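Side-chain contacts in insecticidal crystal protein Cry7Cal (Bacillus thuringiensis, PDB 5ZI1), which is a toxin active against the locust Locusta migratoria manilensis and, as a member of the delta endotoxin family, probably acts by binding receptors and inserting into gut membranes: residues 485-490 / 496-501; 46-51 / 88-93; 266-271 / 397-402; 64-69 / 220-225. All coordinates share one frame; numbering follows the deposited sequence.

Interaction 1 of 4, residues 485-490 / 496-501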
# COMPACT_ATOMS: atom_id res chain seq x y z
N GLU A 485 -1.37 4.40 20.31
CA GLU A 485 -0.23 3.79 19.65
C GLU A 485 -0.56 3.57 18.18
O GLU A 485 -1.73 3.50 17.80
CB GLU A 485 0.14 2.46 20.32
CG GLU A 485 1.58 2.03 20.12
CD GLU A 485 1.86 0.61 20.62
OE1 GLU A 485 0.98 0.03 21.31
OE2 GLU A 485 2.96 0.09 20.33
N ILE A 486 0.46 3.50 17.36
CA ILE A 486 0.31 3.25 15.93
C ILE A 486 0.93 1.90 15.65
O ILE A 486 2.04 1.62 16.09
CB ILE A 486 0.94 4.39 15.11
CG1 ILE A 486 0.31 5.70 15.55
CG2 ILE A 486 0.73 4.18 13.61
CD1 ILE A 486 0.88 6.89 14.89
N ILE A 487 0.17 1.03 14.98
CA ILE A 487 0.52 -0.38 14.89
C ILE A 487 0.32 -0.82 13.45
O ILE A 487 -0.41 -0.19 12.67
CB ILE A 487 -0.31 -1.28 15.84
CG1 ILE A 487 -1.74 -1.42 15.33
CG2 ILE A 487 -0.33 -0.73 17.27
CD1 ILE A 487 -2.55 -2.37 16.15
N ASP A 488 0.96 -1.93 13.10
CA ASP A 488 0.86 -2.48 11.76
C ASP A 488 -0.52 -3.09 11.52
O ASP A 488 -1.16 -3.59 12.44
CB ASP A 488 1.94 -3.52 11.51
CG ASP A 488 3.28 -2.91 11.20
OD1 ASP A 488 3.33 -1.87 10.49
OD2 ASP A 488 4.30 -3.47 11.67
N SER A 489 -0.95 -3.06 10.27
CA SER A 489 -2.17 -3.72 9.83
C SER A 489 -1.99 -4.05 8.35
O SER A 489 -1.80 -3.16 7.53
CB SER A 489 -3.40 -2.83 10.04
OG SER A 489 -4.47 -3.21 9.19
N ALA A 490 -2.08 -5.34 8.03
CA ALA A 490 -1.80 -5.84 6.69
C ALA A 490 -2.93 -5.60 5.70
O ALA A 490 -2.68 -5.57 4.49
CB ALA A 490 -1.52 -7.34 6.73
N ILE A 496 -2.69 1.73 11.57
CA ILE A 496 -3.95 2.10 12.21
C ILE A 496 -3.64 2.59 13.62
O ILE A 496 -2.54 2.40 14.13
CB ILE A 496 -4.96 0.93 12.24
CG1 ILE A 496 -4.42 -0.22 13.08
CG2 ILE A 496 -5.31 0.48 10.83
CD1 ILE A 496 -5.37 -1.39 13.17
N LEU A 497 -4.63 3.23 14.25
CA LEU A 497 -4.49 3.68 15.63
C LEU A 497 -5.01 2.62 16.60
O LEU A 497 -6.07 2.02 16.37
CB LEU A 497 -5.25 4.99 15.86
CG LEU A 497 -4.74 6.24 15.15
CD1 LEU A 497 -5.03 7.49 15.97
CD2 LEU A 497 -3.27 6.14 14.84
N LYS A 498 -4.28 2.43 17.70
CA LYS A 498 -4.70 1.55 18.79
C LYS A 498 -4.85 2.38 20.06
O LYS A 498 -3.85 2.86 20.62
CB LYS A 498 -3.69 0.43 19.00
CG LYS A 498 -4.11 -0.56 20.06
CD LYS A 498 -3.07 -1.65 20.19
CE LYS A 498 -2.18 -1.43 21.39
NZ LYS A 498 -2.53 -2.37 22.51
N ILE A 499 -6.08 2.53 20.53
CA ILE A 499 -6.38 3.31 21.72
C ILE A 499 -6.72 2.36 22.86
O ILE A 499 -7.59 1.49 22.71
CB ILE A 499 -7.55 4.29 21.47
CG1 ILE A 499 -7.34 5.04 20.15
CG2 ILE A 499 -7.69 5.29 22.62
CD1 ILE A 499 -8.62 5.58 19.58
N VAL A 500 -6.03 2.52 23.99
CA VAL A 500 -6.35 1.83 25.23
C VAL A 500 -6.87 2.87 26.22
O VAL A 500 -6.13 3.78 26.62
CB VAL A 500 -5.13 1.08 25.79
CG1 VAL A 500 -5.53 0.30 27.01
CG2 VAL A 500 -4.51 0.16 24.72
N ASN A 501 -8.14 2.72 26.63
CA ASN A 501 -8.86 3.83 27.26
C ASN A 501 -8.29 4.16 28.64
O ASN A 501 -8.04 5.34 28.94
CB ASN A 501 -10.36 3.50 27.35
CG ASN A 501 -11.17 4.49 28.21
OD1 ASN A 501 -10.74 5.62 28.46
ND2 ASN A 501 -12.36 4.06 28.63
O HOH W 1 -0.52 -0.75 23.91
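E485 and K498 form a hydrogen-bonded pair in the antiparallel register of strands 484-487 and 496-500, followed by the non-hydrogen-bonded pair I486 and L497 and the hydrogen-bonded pair I487 and I496. The short strand axes come within 4.7 Å at 136° between their directions, so the pair is strongly twisted. E485 and K498 exchange both backbone bonds, K498 N to E485 O at 2.8 Å being nearly straight at the hydrogen. I487 N to I496 O and I496 N to I487 O are longer, each 3.2 Å. I487 and I496 each hold CG1 between the backbone N and the carbonyl carbon (chi1 73° and 63°), which brings the two CG1 atoms to 3.7 Å. On the same face, CG2 and CD1 of I487 lie across the K498 chain; beyond the strand, S489 CB touches I496 CG2 at 3.9 Å. The E485 and K498 side chains run alongside each other; OE1 and NZ stay 4.4 Å apart, too far for a salt bridge, but a water links them, weakly at the lysine. On the other face I486 CG1 meets L497 CD2 at 3.7 Å, and L497 continues onto V509 and F510. This is a twisted beta hairpin, joined through 496-500 to strand 589-599 in the C-terminal beta domain of the toxin.

Interaction 2 of 4, residues 46-51 / 88-93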
# COMPACT_ATOMS: atom_id res chain seq x y z
N LEU A 46 -5.73 -5.34 -19.14
CA LEU A 46 -4.59 -5.37 -18.22
C LEU A 46 -4.27 -6.79 -17.79
O LEU A 46 -3.12 -7.22 -17.84
CB LEU A 46 -4.84 -4.50 -17.00
CG LEU A 46 -4.57 -3.02 -17.21
CD1 LEU A 46 -5.02 -2.23 -15.99
CD2 LEU A 46 -3.07 -2.83 -17.50
N LEU A 47 -5.30 -7.53 -17.35
CA LEU A 47 -5.08 -8.84 -16.75
C LEU A 47 -4.85 -9.93 -17.79
O LEU A 47 -4.16 -10.91 -17.51
CB LEU A 47 -6.28 -9.21 -15.85
CG LEU A 47 -6.35 -8.53 -14.47
CD1 LEU A 47 -7.67 -8.81 -13.74
CD2 LEU A 47 -5.19 -8.99 -13.62
N TRP A 48 -5.44 -9.79 -18.97
CA TRP A 48 -5.24 -10.74 -20.06
C TRP A 48 -4.82 -9.97 -21.31
O TRP A 48 -5.62 -9.84 -22.25
CB TRP A 48 -6.51 -11.54 -20.34
CG TRP A 48 -6.89 -12.53 -19.30
CD1 TRP A 48 -6.47 -13.82 -19.19
CD2 TRP A 48 -7.84 -12.34 -18.24
NE1 TRP A 48 -7.08 -14.45 -18.13
CE2 TRP A 48 -7.93 -13.55 -17.52
CE3 TRP A 48 -8.61 -11.25 -17.82
CZ2 TRP A 48 -8.76 -13.70 -16.42
CZ3 TRP A 48 -9.44 -11.41 -16.72
CH2 TRP A 48 -9.50 -12.62 -16.03
N PRO A 49 -3.59 -9.46 -21.35
CA PRO A 49 -3.12 -8.75 -22.55
C PRO A 49 -3.23 -9.63 -23.78
O PRO A 49 -2.82 -10.79 -23.77
CB PRO A 49 -1.65 -8.41 -22.23
CG PRO A 49 -1.53 -8.54 -20.75
CD PRO A 49 -2.53 -9.59 -20.33
N ASN A 50 -3.82 -9.08 -24.84
CA ASN A 50 -4.07 -9.83 -26.07
C ASN A 50 -4.76 -11.16 -25.80
O ASN A 50 -4.53 -12.14 -26.50
CB ASN A 50 -2.76 -10.02 -26.85
CG ASN A 50 -2.14 -8.70 -27.24
OD1 ASN A 50 -2.53 -8.09 -28.24
ND2 ASN A 50 -1.19 -8.21 -26.42
N LYS A 51 -5.61 -11.18 -24.78
CA LYS A 51 -6.45 -12.34 -24.47
C LYS A 51 -5.62 -13.58 -24.17
O LYS A 51 -6.06 -14.71 -24.44
CB LYS A 51 -7.44 -12.60 -25.60
CG LYS A 51 -8.52 -11.53 -25.71
CD LYS A 51 -8.86 -11.23 -27.16
CE LYS A 51 -10.14 -10.43 -27.29
NZ LYS A 51 -11.32 -11.35 -27.27
N ASN A 88 -13.06 -15.70 -20.66
CA ASN A 88 -14.15 -15.77 -21.62
C ASN A 88 -15.51 -15.50 -20.97
O ASN A 88 -16.42 -15.00 -21.64
CB ASN A 88 -14.15 -17.13 -22.34
CG ASN A 88 -13.10 -17.17 -23.46
OD1 ASN A 88 -13.28 -16.57 -24.54
ND2 ASN A 88 -11.98 -17.85 -23.21
N ALA A 89 -15.66 -15.79 -19.67
CA ALA A 89 -16.98 -15.54 -19.09
C ALA A 89 -17.15 -14.06 -18.79
O ALA A 89 -18.22 -13.50 -19.05
CB ALA A 89 -17.18 -16.39 -17.82
N LEU A 90 -16.11 -13.41 -18.29
CA LEU A 90 -16.17 -11.96 -18.14
C LEU A 90 -16.39 -11.28 -19.49
O LEU A 90 -17.22 -10.37 -19.60
CB LEU A 90 -14.91 -11.44 -17.48
CG LEU A 90 -14.81 -11.81 -16.00
CD1 LEU A 90 -13.40 -11.55 -15.49
CD2 LEU A 90 -15.84 -11.02 -15.20
N GLU A 91 -15.67 -11.70 -20.53
CA GLU A 91 -15.90 -11.14 -21.85
C GLU A 91 -17.37 -11.24 -22.22
O GLU A 91 -18.00 -10.25 -22.60
CB GLU A 91 -15.05 -11.84 -22.91
CG GLU A 91 -13.56 -11.56 -22.84
CD GLU A 91 -12.74 -12.41 -23.84
OE1 GLU A 91 -13.34 -13.11 -24.69
OE2 GLU A 91 -11.49 -12.38 -23.75
N GLY A 92 -17.93 -12.45 -22.09
CA GLY A 92 -19.34 -12.65 -22.39
C GLY A 92 -20.26 -11.85 -21.49
O GLY A 92 -21.34 -11.43 -21.92
N TYR A 93 -19.86 -11.62 -20.24
CA TYR A 93 -20.71 -10.83 -19.36
C TYR A 93 -20.69 -9.35 -19.76
O TYR A 93 -21.75 -8.72 -19.89
CB TYR A 93 -20.30 -11.02 -17.89
CG TYR A 93 -20.97 -10.01 -16.97
CD1 TYR A 93 -22.28 -10.19 -16.53
CD2 TYR A 93 -20.30 -8.86 -16.57
CE1 TYR A 93 -22.90 -9.25 -15.71
CE2 TYR A 93 -20.89 -7.93 -15.75
CZ TYR A 93 -22.19 -8.11 -15.32
OH TYR A 93 -22.74 -7.14 -14.51
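The indole of W48 meets L90 through the outer end of its six-membered ring: CZ3 and CH2 each lie 4.1 Å from L90 CD1, and the methyl comes in obliquely. The leucine stands roughly square to the direction of the indole. Elsewhere the indole meets the ring of W56, their planes inclined by about 40°, and it also touches R87 of helix 73-101 and L150 of helix 141-165, while L90 reaches back to F40 and L44 of helix 33-47. W48 is the first residue to leave helical geometry after helix 33-47, and its carbonyl accepts the backbone N-H of K51 at 2.9 Å, a turn that brings the lysine round to the same neighbouring helix. There K51 lies across the carboxylate of E91. Its CG is 3.7 Å from OE2, and a bend at chi4 (-84°) folds the chain so that NZ lies 3.7 Å from both E91 OE1 and E91 OE2, a long salt bridge. R87 forms the other salt bridge to E91 OE2, so the carboxylate has two cationic partners, which would probably stabilise its negative charge. An apolar contact next to a charged one thus joins the end of one helix to the flank of another, as in the packed alpha-helical bundle of the N-terminal, pore-forming domain of three-domain Cry toxins.

Interaction 3 of 4, residues 266-271 / 397-402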
# COMPACT_ATOMS: atom_id res chain seq x y z
N THR A 266 37.28 -11.30 -4.18
CA THR A 266 37.58 -11.20 -2.76
C THR A 266 37.69 -9.75 -2.30
O THR A 266 37.41 -9.44 -1.14
CB THR A 266 38.86 -11.96 -2.41
OG1 THR A 266 39.99 -11.13 -2.68
CG2 THR A 266 38.96 -13.23 -3.22
N LYS A 267 38.08 -8.84 -3.20
CA LYS A 267 38.21 -7.44 -2.81
C LYS A 267 36.88 -6.69 -2.91
O LYS A 267 36.64 -5.74 -2.15
CB LYS A 267 39.26 -6.76 -3.69
CG LYS A 267 39.63 -5.38 -3.26
CD LYS A 267 41.07 -5.07 -3.67
CE LYS A 267 41.19 -3.62 -4.09
NZ LYS A 267 42.53 -3.28 -4.71
N TYR A 268 36.02 -7.09 -3.82
CA TYR A 268 34.72 -6.45 -4.02
C TYR A 268 33.59 -7.44 -3.71
O TYR A 268 32.82 -7.82 -4.60
CB TYR A 268 34.63 -5.93 -5.45
CG TYR A 268 35.78 -5.01 -5.81
CD1 TYR A 268 35.87 -3.74 -5.25
CD2 TYR A 268 36.78 -5.40 -6.71
CE1 TYR A 268 36.91 -2.89 -5.55
CE2 TYR A 268 37.82 -4.55 -7.03
CZ TYR A 268 37.88 -3.30 -6.45
OH TYR A 268 38.91 -2.44 -6.74
N PRO A 269 33.47 -7.89 -2.47
CA PRO A 269 32.43 -8.88 -2.16
C PRO A 269 31.04 -8.25 -2.13
O PRO A 269 30.88 -7.03 -2.10
CB PRO A 269 32.83 -9.41 -0.77
CG PRO A 269 33.53 -8.24 -0.13
CD PRO A 269 34.18 -7.44 -1.26
N ASP A 270 30.03 -9.12 -2.20
CA ASP A 270 28.67 -8.71 -1.88
C ASP A 270 28.60 -8.17 -0.46
O ASP A 270 29.27 -8.65 0.45
CB ASP A 270 27.70 -9.88 -2.02
CG ASP A 270 27.51 -10.31 -3.47
OD1 ASP A 270 27.99 -9.61 -4.37
OD2 ASP A 270 26.85 -11.36 -3.69
N TRP A 271 27.75 -7.16 -0.27
CA TRP A 271 27.64 -6.55 1.05
C TRP A 271 27.04 -7.50 2.10
O TRP A 271 27.26 -7.27 3.29
CB TRP A 271 26.82 -5.25 0.97
CG TRP A 271 25.36 -5.46 0.63
CD1 TRP A 271 24.78 -5.36 -0.61
CD2 TRP A 271 24.30 -5.82 1.53
NE1 TRP A 271 23.44 -5.63 -0.53
CE2 TRP A 271 23.11 -5.91 0.77
CE3 TRP A 271 24.23 -6.05 2.91
CZ2 TRP A 271 21.87 -6.23 1.35
CZ3 TRP A 271 23.00 -6.37 3.48
CH2 TRP A 271 21.84 -6.46 2.70
N ASN A 397 37.68 6.18 -7.46
CA ASN A 397 38.51 5.71 -8.56
C ASN A 397 38.45 4.20 -8.70
O ASN A 397 39.34 3.61 -9.32
CB ASN A 397 39.96 6.19 -8.41
CG ASN A 397 40.69 5.55 -7.23
OD1 ASN A 397 40.23 4.58 -6.61
ND2 ASN A 397 41.86 6.09 -6.93
N ILE A 398 37.43 3.57 -8.11
CA ILE A 398 37.24 2.13 -8.35
C ILE A 398 36.77 1.94 -9.78
O ILE A 398 35.90 2.69 -10.24
CB ILE A 398 36.22 1.55 -7.36
CG1 ILE A 398 36.62 1.84 -5.92
CG2 ILE A 398 36.11 0.05 -7.53
CD1 ILE A 398 35.46 1.77 -4.96
N PRO A 399 37.35 1.00 -10.54
CA PRO A 399 36.89 0.78 -11.91
C PRO A 399 35.39 0.54 -11.96
O PRO A 399 34.82 -0.13 -11.09
CB PRO A 399 37.68 -0.46 -12.35
CG PRO A 399 38.86 -0.52 -11.47
CD PRO A 399 38.45 0.10 -10.16
N SER A 400 34.76 1.10 -12.99
CA SER A 400 33.30 1.09 -13.09
C SER A 400 32.74 -0.32 -13.08
O SER A 400 31.64 -0.54 -12.56
CB SER A 400 32.88 1.81 -14.36
OG SER A 400 33.26 3.16 -14.27
N SER A 401 33.47 -1.28 -13.66
CA SER A 401 33.02 -2.66 -13.69
C SER A 401 33.09 -3.33 -12.33
O SER A 401 32.63 -4.46 -12.18
CB SER A 401 33.83 -3.46 -14.71
OG SER A 401 35.13 -3.72 -14.23
N LYS A 402 33.68 -2.67 -11.33
CA LYS A 402 33.69 -3.16 -9.96
C LYS A 402 32.66 -2.46 -9.09
O LYS A 402 32.66 -2.65 -7.87
CB LYS A 402 35.08 -3.00 -9.36
CG LYS A 402 36.22 -3.61 -10.20
CD LYS A 402 36.00 -5.10 -10.50
CE LYS A 402 37.28 -5.72 -11.06
NZ LYS A 402 37.01 -6.66 -12.20
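Two loops of the middle, beta-rich domain meet here: 266-271, between strand 252-254 and helix 279-286, and 397-402, between strands 387-393 and 404-407, the outermost strands of an antiparallel four-stranded sheet. Y268 carries the contact from the first loop, packing one face of its ring against K402 of the second, while I398 meets it obliquely. The lysine lies over that face of the phenol ring: CB stands 3.8 Å from the ring centroid and only 8° off its normal, a CH-pi contact. CG and CD continue across the CE2 side, with CG 3.7 Å from Y268 CE2. The bend at chi2 (-56°) turns the aliphatic part of K402 along the ring, and its end then leads away to a salt bridge between NZ and E265. The opposite face of the ring is covered from its own loop by K267 CG, 4.1 Å above the plane, so the phenol is sandwiched between the methylenes of two lysines. I398 approaches near the hydroxyl end, its CG2 3.6 Å from Y268 CE1 and 3.8 Å from Y268 OH. The tyrosine and isoleucine run antiparallel past one another. P399 adds a looser touch, its CD 4.3 Å from Y268 OH. The hydroxyl itself is hydrogen-bonded to D310 of a third loop, which probably helps hold the ring in place. Within the second loop, K402 N bonds P399 O at 2.8 Å, closing the short 3-10 turn that presents the lysine to the ring. Two loops thus pack through Y268 in the antiparallel beta-sheet domain that follows the helical bundle in three-domain Cry toxins.

Interaction 4 of 4, residues 64-69 / 220-225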
# COMPACT_ATOMS: atom_id res chain seq x y z
N GLU A 64 6.66 -17.84 -7.00
CA GLU A 64 7.54 -19.00 -6.84
C GLU A 64 8.98 -18.57 -6.52
O GLU A 64 9.60 -19.09 -5.59
CB GLU A 64 7.54 -19.86 -8.11
CG GLU A 64 6.28 -20.65 -8.36
CD GLU A 64 6.22 -21.15 -9.78
OE1 GLU A 64 5.55 -22.17 -10.02
OE2 GLU A 64 6.86 -20.52 -10.66
N ALA A 65 9.51 -17.61 -7.28
CA ALA A 65 10.89 -17.17 -7.06
C ALA A 65 11.05 -16.50 -5.70
O ALA A 65 12.05 -16.72 -5.01
CB ALA A 65 11.33 -16.20 -8.16
N LEU A 66 10.07 -15.68 -5.30
CA LEU A 66 10.19 -14.92 -4.06
C LEU A 66 10.22 -15.84 -2.85
O LEU A 66 11.00 -15.61 -1.91
CB LEU A 66 9.01 -13.95 -3.93
CG LEU A 66 8.94 -12.75 -4.86
CD1 LEU A 66 7.69 -11.97 -4.50
CD2 LEU A 66 10.20 -11.90 -4.75
N ILE A 67 9.37 -16.87 -2.83
CA ILE A 67 9.25 -17.74 -1.66
C ILE A 67 9.91 -19.09 -1.86
O ILE A 67 9.78 -19.97 -1.00
CB ILE A 67 7.79 -17.94 -1.24
CG1 ILE A 67 7.05 -18.77 -2.29
CG2 ILE A 67 7.16 -16.65 -1.07
CD1 ILE A 67 5.63 -19.12 -1.86
N ASN A 68 10.56 -19.31 -3.00
CA ASN A 68 11.36 -20.50 -3.21
C ASN A 68 10.51 -21.77 -3.06
O ASN A 68 10.78 -22.64 -2.23
CB ASN A 68 12.55 -20.50 -2.25
CG ASN A 68 13.59 -21.52 -2.61
OD1 ASN A 68 13.75 -21.88 -3.78
ND2 ASN A 68 14.31 -22.00 -1.60
N GLN A 69 9.45 -21.84 -3.85
CA GLN A 69 8.64 -23.05 -3.95
C GLN A 69 7.99 -23.07 -5.32
O GLN A 69 7.27 -22.14 -5.69
CB GLN A 69 7.57 -23.12 -2.86
CG GLN A 69 6.97 -24.51 -2.72
CD GLN A 69 5.44 -24.51 -2.64
OE1 GLN A 69 4.85 -23.89 -1.75
NE2 GLN A 69 4.81 -25.22 -3.57
N ARG A 220 7.92 -6.09 -0.23
CA ARG A 220 7.72 -4.97 -1.14
C ARG A 220 6.83 -5.37 -2.31
O ARG A 220 5.82 -4.71 -2.58
CB ARG A 220 9.05 -4.44 -1.66
CG ARG A 220 8.87 -3.29 -2.62
CD ARG A 220 10.21 -2.72 -3.07
NE ARG A 220 10.85 -3.58 -4.06
CZ ARG A 220 11.90 -4.35 -3.81
NH1 ARG A 220 12.45 -4.37 -2.59
NH2 ARG A 220 12.41 -5.10 -4.78
N GLU A 221 7.18 -6.46 -2.99
CA GLU A 221 6.42 -6.85 -4.17
C GLU A 221 5.01 -7.34 -3.81
O GLU A 221 4.05 -7.02 -4.53
CB GLU A 221 7.18 -7.92 -4.94
CG GLU A 221 8.51 -7.37 -5.58
CD GLU A 221 9.05 -8.31 -6.64
OE1 GLU A 221 8.34 -9.27 -6.99
OE2 GLU A 221 10.20 -8.09 -7.13
N MET A 222 4.85 -8.10 -2.72
CA MET A 222 3.53 -8.64 -2.37
C MET A 222 2.62 -7.59 -1.76
O MET A 222 1.39 -7.75 -1.80
CB MET A 222 3.64 -9.82 -1.41
CG MET A 222 4.44 -10.96 -1.98
SD MET A 222 3.70 -11.57 -3.51
CE MET A 222 2.32 -12.51 -2.80
N THR A 223 3.19 -6.54 -1.17
CA THR A 223 2.40 -5.36 -0.85
C THR A 223 1.72 -4.82 -2.10
O THR A 223 0.50 -4.57 -2.11
CB THR A 223 3.31 -4.31 -0.21
OG1 THR A 223 3.78 -4.82 1.05
CG2 THR A 223 2.58 -2.99 0.01
N ILE A 224 2.49 -4.69 -3.19
CA ILE A 224 1.98 -4.19 -4.46
C ILE A 224 1.06 -5.21 -5.12
O ILE A 224 0.03 -4.85 -5.69
CB ILE A 224 3.15 -3.84 -5.39
CG1 ILE A 224 3.96 -2.67 -4.84
CG2 ILE A 224 2.65 -3.57 -6.81
CD1 ILE A 224 5.17 -2.32 -5.70
N MET A 225 1.44 -6.48 -5.12
CA MET A 225 0.64 -7.47 -5.83
C MET A 225 -0.62 -7.86 -5.05
O MET A 225 -1.67 -8.07 -5.66
CB MET A 225 1.47 -8.71 -6.13
CG MET A 225 2.38 -8.55 -7.36
SD MET A 225 3.20 -10.09 -7.83
CE MET A 225 4.66 -9.99 -6.79
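L66, near the C-terminal end of helix 54-67, reaches across to E221, M222 and M225 of helix 208-227 and carries the contact from its side. Its CG stands anti to the carbonyl carbon (chi1 -70°), an orientation that sends the branched end to the facing helix. CD1 does most of the touching: it lies 3.7 Å from E221 OE1, 4.1 Å from M222 SD and 4.3 Å from M225 CE. CD2 adds a second approach to the same carboxylate oxygen, at 3.9 Å. The leucine and glutamate chains cross at a slant, E221 stretching beyond CG, whereas in M222 a bend at chi2 (-59°) places the sulfur near the methyl. R217 and F218, about one turn earlier on the same helix as E221, also touch L66. Past L66 the helix finishes at I67, whose side chain rests on F218 and whose carbonyl accepts a hydrogen bond from K200. N68 then departs with positive phi, and the chain turns off. No hydrogen bond crosses between the two segments. Cohesion here therefore comes from weak van der Waals contact of L66 with CB and OE1 of E221 and with the two methionine ends. The carboxylate of E221 gains little from the methyls, and with E62 close by, its ionisation may be shifted toward the protonated form.

Overall arrangement
The four contacts sample all three domains of this toxin fragment. Interactions 2 and 4 both lie in the N-terminal helical domain, their centres 25 Å apart and their nearest atoms about 9 Å apart; their segments alternate along the chain, and helix 54-67 of interaction 4 follows helix 33-47 and precedes helix 73-101 of interaction 2 in the sequence. Interaction 4 lies nearest the middle of the molecule, 26 Å from interaction 1 in the C-terminal domain and 29 Å from interaction 3 in the middle domain, centre to centre. Interactions 2 and 3 are the most distant pair, with centres 48 Å apart. An acetate ion, probably from the crystallisation liquor, lies about 5 Å from the side chain of S489 in interaction 1.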